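Cystathionine beta-lyases/cystathionine gamma-synthases (Corynebacterium glutamicum, PDB 5X5H) probably makes L,L-cystathionine and succinate from O-succinyl-L-homoserine and L-cysteine with the help of pyridoxal 5'-phosphate, a step of methionine biosynthesis. Local coordinates at residues E71-G76 / V218-E223; D87-I92 / E226-M231. All coordinates share one frame; numbering follows the deposited sequence.

Contact 1 (E71-G76 / V218-E223); sequences EGAKYG and VTNDQE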
# COMPACT_ATOMS: atom_id res chain seq x y z
N GLU A 71 -12.86 -19.04 -14.68
CA GLU A 71 -13.29 -20.44 -14.43
C GLU A 71 -14.56 -20.82 -15.12
O GLU A 71 -15.05 -21.91 -14.95
CB GLU A 71 -13.35 -20.68 -12.92
CG GLU A 71 -12.00 -20.75 -12.26
CD GLU A 71 -11.32 -22.11 -12.38
OE1 GLU A 71 -11.64 -22.96 -13.26
OE2 GLU A 71 -10.24 -22.32 -11.72
N GLY A 72 -15.13 -19.88 -15.89
CA GLY A 72 -16.43 -20.16 -16.46
C GLY A 72 -17.54 -20.20 -15.46
O GLY A 72 -18.54 -20.98 -15.55
N ALA A 73 -17.42 -19.44 -14.36
CA ALA A 73 -18.29 -19.40 -13.23
C ALA A 73 -19.12 -18.11 -13.18
O ALA A 73 -18.52 -17.03 -13.45
CB ALA A 73 -17.50 -19.55 -11.92
N LYS A 74 -20.36 -18.17 -12.77
CA LYS A 74 -21.13 -16.94 -12.53
C LYS A 74 -20.72 -16.27 -11.22
O LYS A 74 -20.75 -15.04 -11.09
CB LYS A 74 -22.62 -17.27 -12.42
CG LYS A 74 -23.22 -17.78 -13.72
CD LYS A 74 -24.67 -18.29 -13.52
CE LYS A 74 -25.03 -19.29 -14.61
NZ LYS A 74 -26.51 -19.36 -14.71
N TYR A 75 -20.21 -17.05 -10.27
CA TYR A 75 -20.03 -16.53 -8.87
C TYR A 75 -18.64 -16.84 -8.35
O TYR A 75 -18.07 -17.94 -8.57
CB TYR A 75 -21.03 -17.19 -7.98
CG TYR A 75 -22.47 -17.13 -8.45
CD1 TYR A 75 -23.13 -15.90 -8.45
CD2 TYR A 75 -23.12 -18.21 -8.91
CE1 TYR A 75 -24.43 -15.77 -8.89
CE2 TYR A 75 -24.46 -18.09 -9.36
CZ TYR A 75 -25.02 -16.90 -9.40
OH TYR A 75 -26.33 -16.77 -9.90
N GLY A 76 -18.13 -15.93 -7.55
CA GLY A 76 -16.87 -16.02 -6.90
C GLY A 76 -16.84 -15.28 -5.60
O GLY A 76 -17.41 -14.20 -5.48
N VAL A 218 -15.10 -20.48 -6.45
CA VAL A 218 -15.97 -20.17 -7.53
C VAL A 218 -17.03 -21.29 -7.74
O VAL A 218 -16.77 -22.48 -7.40
CB VAL A 218 -15.29 -19.89 -8.84
CG1 VAL A 218 -14.31 -18.69 -8.74
CG2 VAL A 218 -14.56 -21.09 -9.33
N THR A 219 -18.19 -20.92 -8.27
CA THR A 219 -19.29 -21.85 -8.49
C THR A 219 -20.24 -21.28 -9.49
O THR A 219 -20.28 -20.10 -9.68
CB THR A 219 -19.93 -22.09 -7.15
OG1 THR A 219 -21.00 -23.13 -7.25
CG2 THR A 219 -20.60 -20.94 -6.51
N ASN A 220 -21.10 -22.18 -10.02
CA ASN A 220 -22.30 -21.77 -10.75
C ASN A 220 -23.55 -21.92 -9.98
O ASN A 220 -24.67 -21.57 -10.52
CB ASN A 220 -22.41 -22.45 -12.12
CG ASN A 220 -21.36 -22.00 -13.10
OD1 ASN A 220 -20.59 -22.82 -13.70
ND2 ASN A 220 -21.37 -20.75 -13.34
N ASP A 221 -23.48 -22.38 -8.73
CA ASP A 221 -24.67 -22.56 -7.86
C ASP A 221 -25.00 -21.34 -7.07
O ASP A 221 -24.27 -20.95 -6.17
CB ASP A 221 -24.47 -23.77 -7.00
CG ASP A 221 -25.61 -24.07 -6.02
OD1 ASP A 221 -26.53 -23.32 -5.84
OD2 ASP A 221 -25.56 -25.15 -5.44
N GLN A 222 -26.08 -20.64 -7.42
CA GLN A 222 -26.40 -19.41 -6.73
C GLN A 222 -26.61 -19.61 -5.23
O GLN A 222 -26.30 -18.70 -4.48
CB GLN A 222 -27.70 -18.82 -7.36
CG GLN A 222 -28.08 -17.41 -6.93
CD GLN A 222 -29.34 -16.98 -7.69
OE1 GLN A 222 -30.43 -17.57 -7.49
NE2 GLN A 222 -29.19 -16.03 -8.60
N GLU A 223 -27.18 -20.70 -4.79
CA GLU A 223 -27.33 -21.02 -3.35
C GLU A 223 -25.99 -21.10 -2.65
O GLU A 223 -25.85 -20.62 -1.56
CB GLU A 223 -28.22 -22.24 -3.03
CG GLU A 223 -29.64 -21.78 -3.32
CD GLU A 223 -30.74 -22.71 -2.95
OE1 GLU A 223 -30.49 -23.80 -2.37
OE2 GLU A 223 -31.85 -22.27 -3.28

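Contact 2 (D87-I92 / E226-M231); sequences DILFRI and EELLFM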
# COMPACT_ATOMS: atom_id res chain seq x y z
N ASP A 87 -11.79 -23.86 4.74
CA ASP A 87 -12.56 -23.97 5.96
C ASP A 87 -14.00 -23.53 5.78
O ASP A 87 -14.95 -24.20 6.22
CB ASP A 87 -11.86 -23.15 7.01
CG ASP A 87 -12.57 -23.16 8.32
OD1 ASP A 87 -12.58 -24.26 8.97
OD2 ASP A 87 -13.09 -22.09 8.85
N ILE A 88 -14.20 -22.42 5.12
CA ILE A 88 -15.57 -21.93 4.85
C ILE A 88 -16.30 -22.90 3.97
O ILE A 88 -17.49 -23.21 4.28
CB ILE A 88 -15.52 -20.54 4.15
CG1 ILE A 88 -15.00 -19.44 5.09
CG2 ILE A 88 -16.92 -20.16 3.67
CD1 ILE A 88 -15.75 -19.25 6.38
N LEU A 89 -15.70 -23.44 2.91
CA LEU A 89 -16.43 -24.35 2.05
C LEU A 89 -16.78 -25.60 2.84
O LEU A 89 -17.92 -26.13 2.76
CB LEU A 89 -15.61 -24.66 0.76
CG LEU A 89 -16.13 -25.09 -0.55
CD1 LEU A 89 -17.44 -24.46 -0.92
CD2 LEU A 89 -14.94 -25.02 -1.48
N PHE A 90 -15.91 -26.11 3.69
CA PHE A 90 -16.16 -27.25 4.53
C PHE A 90 -17.40 -26.97 5.41
O PHE A 90 -18.27 -27.85 5.65
CB PHE A 90 -15.02 -27.68 5.46
CG PHE A 90 -13.85 -28.39 4.82
CD1 PHE A 90 -13.79 -28.78 3.51
CD2 PHE A 90 -12.75 -28.57 5.59
CE1 PHE A 90 -12.63 -29.42 2.98
CE2 PHE A 90 -11.62 -29.21 5.08
CZ PHE A 90 -11.61 -29.63 3.81
N ARG A 91 -17.47 -25.78 6.02
CA ARG A 91 -18.53 -25.44 6.96
C ARG A 91 -19.82 -25.28 6.28
O ARG A 91 -20.84 -25.40 7.00
CB ARG A 91 -18.08 -24.20 7.79
CG ARG A 91 -16.95 -24.61 8.71
CD ARG A 91 -16.24 -23.35 9.15
NE ARG A 91 -16.94 -22.84 10.30
CZ ARG A 91 -16.60 -21.75 10.97
NH1 ARG A 91 -15.57 -21.05 10.58
NH2 ARG A 91 -17.21 -21.50 12.10
N ILE A 92 -19.86 -24.93 5.03
CA ILE A 92 -21.10 -24.82 4.26
C ILE A 92 -21.62 -26.24 3.90
O ILE A 92 -22.78 -26.57 4.06
CB ILE A 92 -20.90 -24.01 3.01
CG1 ILE A 92 -20.70 -22.55 3.43
CG2 ILE A 92 -22.07 -24.13 2.04
CD1 ILE A 92 -20.16 -21.71 2.32
N GLU A 226 -24.74 -17.64 -2.27
CA GLU A 226 -25.37 -16.98 -1.12
C GLU A 226 -24.75 -17.44 0.20
O GLU A 226 -24.58 -16.63 1.11
CB GLU A 226 -26.91 -17.29 -1.10
CG GLU A 226 -27.68 -16.55 -2.16
CD GLU A 226 -29.09 -17.15 -2.35
OE1 GLU A 226 -29.51 -18.18 -1.73
OE2 GLU A 226 -29.72 -16.65 -3.30
N GLU A 227 -24.49 -18.74 0.38
CA GLU A 227 -23.92 -19.25 1.63
C GLU A 227 -22.44 -18.75 1.73
O GLU A 227 -22.04 -18.41 2.84
CB GLU A 227 -23.94 -20.78 1.66
CG GLU A 227 -25.36 -21.39 1.72
CD GLU A 227 -26.14 -20.69 2.82
OE1 GLU A 227 -25.67 -20.68 4.00
OE2 GLU A 227 -27.15 -20.00 2.50
N LEU A 228 -21.70 -18.70 0.64
CA LEU A 228 -20.26 -18.15 0.68
C LEU A 228 -20.32 -16.72 1.12
O LEU A 228 -19.51 -16.31 1.94
CB LEU A 228 -19.62 -18.33 -0.68
CG LEU A 228 -19.24 -19.78 -1.04
CD1 LEU A 228 -19.00 -19.88 -2.52
CD2 LEU A 228 -18.00 -20.20 -0.26
N LEU A 229 -21.25 -15.93 0.58
CA LEU A 229 -21.39 -14.53 1.02
C LEU A 229 -21.77 -14.40 2.46
O LEU A 229 -21.21 -13.59 3.20
CB LEU A 229 -22.41 -13.83 0.10
CG LEU A 229 -22.74 -12.38 0.49
CD1 LEU A 229 -21.53 -11.51 0.39
CD2 LEU A 229 -23.83 -11.86 -0.44
N PHE A 230 -22.74 -15.24 2.93
CA PHE A 230 -23.17 -15.24 4.29
C PHE A 230 -22.00 -15.52 5.17
O PHE A 230 -21.76 -14.84 6.19
CB PHE A 230 -24.26 -16.30 4.51
CG PHE A 230 -24.61 -16.49 5.96
CD1 PHE A 230 -25.48 -15.58 6.54
CD2 PHE A 230 -23.96 -17.42 6.78
CE1 PHE A 230 -25.77 -15.68 7.91
CE2 PHE A 230 -24.26 -17.50 8.14
CZ PHE A 230 -25.13 -16.62 8.68
N MET A 231 -21.16 -16.49 4.81
CA MET A 231 -20.06 -16.83 5.67
C MET A 231 -18.88 -15.83 5.59
O MET A 231 -18.18 -15.59 6.59
CB MET A 231 -19.53 -18.27 5.32
CG MET A 231 -20.52 -19.31 5.58
SD MET A 231 -20.97 -19.63 7.30
CE MET A 231 -19.77 -20.91 7.67

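Contact 1 (E71-G76 / V218-E223)
Tyr75 and Thr219 form a hydrogen-bonded antiparallel pair. Thr219 N donates to Tyr75 O at 3.0 Å, fairly straight at 161°, while Tyr75 N reaches Thr219 O at 3.1 Å on a more bent path, 138° at the hydrogen. Gly76 and Val218 follow as a non-hydrogen-bonded pair, with a CA-H...O contact from Val218 CA to Tyr75 O at 3.2 Å. Val218 fills the tight, inner part of the contact: its CG2 lies against Glu71 CB at 3.8 Å, its CB against the methyl of Ala73, and CG1 near Gly76 CA. The carboxylate of Glu71 turns away from this packing, held by Asn180 and close to a magnesium ion that Leu191 also binds.

These two strands form one edge of the seven-stranded sheet of the PLP-binding fold, 75-79 outermost within the chain. Strand 75-79 is entered from helix 58-70 through a Schellman motif at Gly72, whereas strand 215-219 leaves through an ST turn, Asp221 N donating to Thr219 OG1 at 3.0 Å. Asp221 takes the N-cap position of helix 222-235, its OD1 accepting a weak bond from Glu223 N.

The Tyr75 ring packs closely along this turn, CE2 3.5 Å from Gln222 CA. Only its far end is looser: beside exposed Gln222, NE2 makes a weak, bent hydrogen bond to Tyr75 OH at 3.2 Å.

Contact 2 (D87-I92 / E226-M231)
Helices 87-92 and 226-231 pass each other with their axes 10.1 Å apart at closest approach and their N-to-C directions 120° apart, so the two run more against each other than together. CA atoms come nearest at Ile88 with Met231 and at Ile92 with Glu227, one turn further on in the first helix and one turn back in the second. This is helix-helix packing within the PLP-binding fold: both helices lie on strand 75-79, where Ile88 and Leu228 meet Phe79, and no hydrogen bond joins the two segments.

Ile88, Ile92, Leu228 and Met231 carry the apolar core. The side chains of Ile88 and Met231 run antiparallel, side by side, CG2 of Ile88 coming to 3.6 Å from Met231 CB. Ile92 enters between Glu227, Leu228 and Met231. An extended chi2 (166°) carries Ile92 CD1 to 3.7 Å from Leu228 CD2, the two side chains lying roughly perpendicular. Ile92 CG1 lies 3.9 Å from Met231 CG, and its CG2 branch rests on the aliphatic CB of exposed Glu227. Deeper in, Leu228 CD2 also touches Ile88 CG2 and, more distantly, Leu89 CD1.

At one end of the contact stands a charged pair that reaches the subunit interface. Arg91 NH1 bonds Asp87 OD2 at 3.2 Å, one turn back on its own helix, while its NH2 pairs with Asp87 of the second subunit, an exchange made in both directions. Met231, bent at chi2 (-68°) and again at its sulfur, brings its CE methyl to 3.7 Å from Arg91 CB.

In the fold
From the N terminus, helix 58-70 hands over to 71-76, the first half of contact 1, which opens strand 75-79; the next helix, 82-93, supplies 87-92 for contact 2. The chain then lays down the other five strands of the sheet before strand 215-219 returns beside strand 75-79. There 218-223 closes contact 1 across 141 intervening residues, and 226-231, on the helix that follows at once, closes contact 2 across 133. The two closures cross rather than nest, and their centres lie 13 Å apart. Contact 1 joins neighbouring strands at the sheet's edge; contact 2 joins the helices that follow those strands, with helix 222-235 serving both.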